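Local coordinates for protein condensin complex subunit 3 (Schizosaccharomyces pombe, PDB 5OQR) that serves as a regulatory subunit of the condensin complex, which is required for converting interphase chromatin into mitotic-like condensed chromosomes, at residues A[280-285]-A[310-315]. Residues are numbered along the deposited sequence; the frame is centred on the assembly and turned at random.
Sequences LAIKKF and SSLLAR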
loop_
_atom_site.group_PDB
_atom_site.type_symbol
_atom_site.label_atom_id
_atom_site.label_comp_id
_atom_site.label_asym_id
_atom_site.label_seq_id
_atom_site.Cartn_x
_atom_site.Cartn_y
_atom_site.Cartn_z
ATOM N N LEU A 280 -2.898 13.606 -9.419
ATOM C CA LEU A 280 -3.259 12.259 -9.845
ATOM C C LEU A 280 -4.731 12.176 -10.227
ATOM O O LEU A 280 -5.085 11.545 -11.229
ATOM C CB LEU A 280 -2.932 11.262 -8.734
ATOM C CG LEU A 280 -3.305 9.797 -8.972
ATOM C CD1 LEU A 280 -2.522 9.217 -10.136
ATOM C CD2 LEU A 280 -3.068 8.991 -7.711
ATOM N N ALA A 281 -5.604 12.809 -9.442
ATOM C CA ALA A 281 -7.026 12.803 -9.763
ATOM C C ALA A 281 -7.286 13.416 -11.133
ATOM O O ALA A 281 -8.076 12.882 -11.919
ATOM C CB ALA A 281 -7.807 13.552 -8.684
ATOM N N ILE A 282 -6.631 14.535 -11.439
ATOM C CA ILE A 282 -6.814 15.172 -12.740
ATOM C C ILE A 282 -6.362 14.234 -13.849
ATOM O O ILE A 282 -7.064 14.037 -14.846
ATOM C CB ILE A 282 -6.060 16.515 -12.788
ATOM C CG1 ILE A 282 -6.680 17.506 -11.802
ATOM C CG2 ILE A 282 -6.078 17.101 -14.201
ATOM C CD1 ILE A 282 -5.856 18.759 -11.583
ATOM N N LYS A 283 -5.176 13.646 -13.695
ATOM C CA LYS A 283 -4.658 12.751 -14.723
ATOM C C LYS A 283 -5.582 11.560 -14.932
ATOM O O LYS A 283 -5.845 11.165 -16.072
ATOM C CB LYS A 283 -3.253 12.285 -14.346
ATOM C CG LYS A 283 -2.247 13.412 -14.257
ATOM C CD LYS A 283 -0.831 12.901 -14.123
ATOM C CE LYS A 283 0.169 14.034 -14.247
ATOM N NZ LYS A 283 1.575 13.561 -14.214
ATOM N N LYS A 284 -6.089 10.979 -13.846
ATOM C CA LYS A 284 -6.970 9.826 -13.976
ATOM C C LYS A 284 -8.314 10.219 -14.576
ATOM O O LYS A 284 -8.891 9.463 -15.364
ATOM C CB LYS A 284 -7.163 9.155 -12.615
ATOM C CG LYS A 284 -5.954 8.375 -12.121
ATOM C CD LYS A 284 -5.520 7.329 -13.135
ATOM C CE LYS A 284 -4.726 6.209 -12.488
ATOM N NZ LYS A 284 -3.361 6.639 -12.080
ATOM N N PHE A 285 -8.830 11.392 -14.216
ATOM C CA PHE A 285 -10.069 11.862 -14.825
ATOM C C PHE A 285 -9.946 11.915 -16.342
ATOM O O PHE A 285 -10.859 11.495 -17.062
ATOM C CB PHE A 285 -10.437 13.239 -14.272
ATOM C CG PHE A 285 -11.609 13.876 -14.963
ATOM C CD1 PHE A 285 -11.416 14.721 -16.042
ATOM C CD2 PHE A 285 -12.901 13.628 -14.537
ATOM C CE1 PHE A 285 -12.487 15.306 -16.684
ATOM C CE2 PHE A 285 -13.980 14.210 -15.175
ATOM C CZ PHE A 285 -13.773 15.050 -16.249
ATOM N N SER A 310 -7.230 26.600 -10.573
ATOM C CA SER A 310 -7.060 26.936 -11.980
ATOM C C SER A 310 -5.611 26.764 -12.417
ATOM O O SER A 310 -5.342 26.262 -13.514
ATOM C CB SER A 310 -7.540 28.367 -12.220
ATOM O OG SER A 310 -6.868 28.968 -13.308
ATOM N N SER A 311 -4.661 27.161 -11.568
ATOM C CA SER A 311 -3.254 27.058 -11.940
ATOM C C SER A 311 -2.783 25.609 -11.920
ATOM O O SER A 311 -1.986 25.199 -12.770
ATOM C CB SER A 311 -2.401 27.913 -11.005
ATOM O OG SER A 311 -2.432 27.413 -9.681
ATOM N N LEU A 312 -3.260 24.823 -10.954
ATOM C CA LEU A 312 -2.888 23.414 -10.900
ATOM C C LEU A 312 -3.400 22.668 -12.123
ATOM O O LEU A 312 -2.730 21.762 -12.632
ATOM C CB LEU A 312 -3.435 22.779 -9.624
ATOM C CG LEU A 312 -3.063 21.311 -9.404
ATOM C CD1 LEU A 312 -1.604 21.182 -9.028
ATOM C CD2 LEU A 312 -3.941 20.709 -8.339
ATOM N N LEU A 313 -4.587 23.030 -12.608
ATOM C CA LEU A 313 -5.140 22.368 -13.784
ATOM C C LEU A 313 -4.267 22.595 -15.009
ATOM O O LEU A 313 -4.043 21.673 -15.801
ATOM C CB LEU A 313 -6.561 22.867 -14.044
ATOM C CG LEU A 313 -7.240 22.302 -15.292
ATOM C CD1 LEU A 313 -7.362 20.786 -15.210
ATOM C CD2 LEU A 313 -8.600 22.947 -15.482
ATOM N N ALA A 314 -3.773 23.821 -15.194
ATOM C CA ALA A 314 -2.927 24.105 -16.346
ATOM C C ALA A 314 -1.603 23.357 -16.250
ATOM O O ALA A 314 -1.119 22.809 -17.247
ATOM C CB ALA A 314 -2.691 25.611 -16.462
ATOM N N ARG A 315 -1.004 23.320 -15.059
ATOM C CA ARG A 315 0.267 22.624 -14.890
ATOM C C ARG A 315 0.114 21.130 -15.143
ATOM O O ARG A 315 1.017 20.490 -15.694
ATOM C CB ARG A 315 0.818 22.888 -13.488
ATOM C CG ARG A 315 1.938 21.949 -13.051
ATOM C CD ARG A 315 1.392 20.751 -12.281
ATOM N NE ARG A 315 2.456 19.901 -11.753
ATOM C CZ ARG A 315 2.830 19.841 -10.479
ATOM N NH1 ARG A 315 3.814 19.031 -10.123
ATOM N NH2 ARG A 315 2.230 20.577 -9.552
#
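I282 meets L312 and L313, and these three side chains make the whole direct contact between 280-285 and 310-315. All of it is apolar. I282 points from helix 275-288 toward helix 308-324, and its two branches part. The short branch reaches L313, with CG2 of I282 4.0 Å from CD1 of L313. The longer branch ends at L312, with CD1 of I282 4.2 Å from CD2 of L312. That arm is extended, its CD1 anti to CA (chi2 169°), which carries the methyl to L312. L313 has its CG anti to the backbone N (chi1 177°). This brings CD1 against I282, and the two side chains cross at a slant. The nearest CA atoms are those of I282 and L313, 7.5 Å apart.

Charge adds a link at one side. K283 NZ forms a salt bridge to E319 between the two helices, while R315 NE pairs with E319 within helix 308-324. F285 packs on helix 240-257 and L312 on F361 of helix 356-372.

The contact joins two helices of a HEAT-repeat protein, with two short helices between them in the chain. No hydrogen bond crosses between the segments, so the buried join rests on methyl contacts, with the K283-E319 salt bridge beside it.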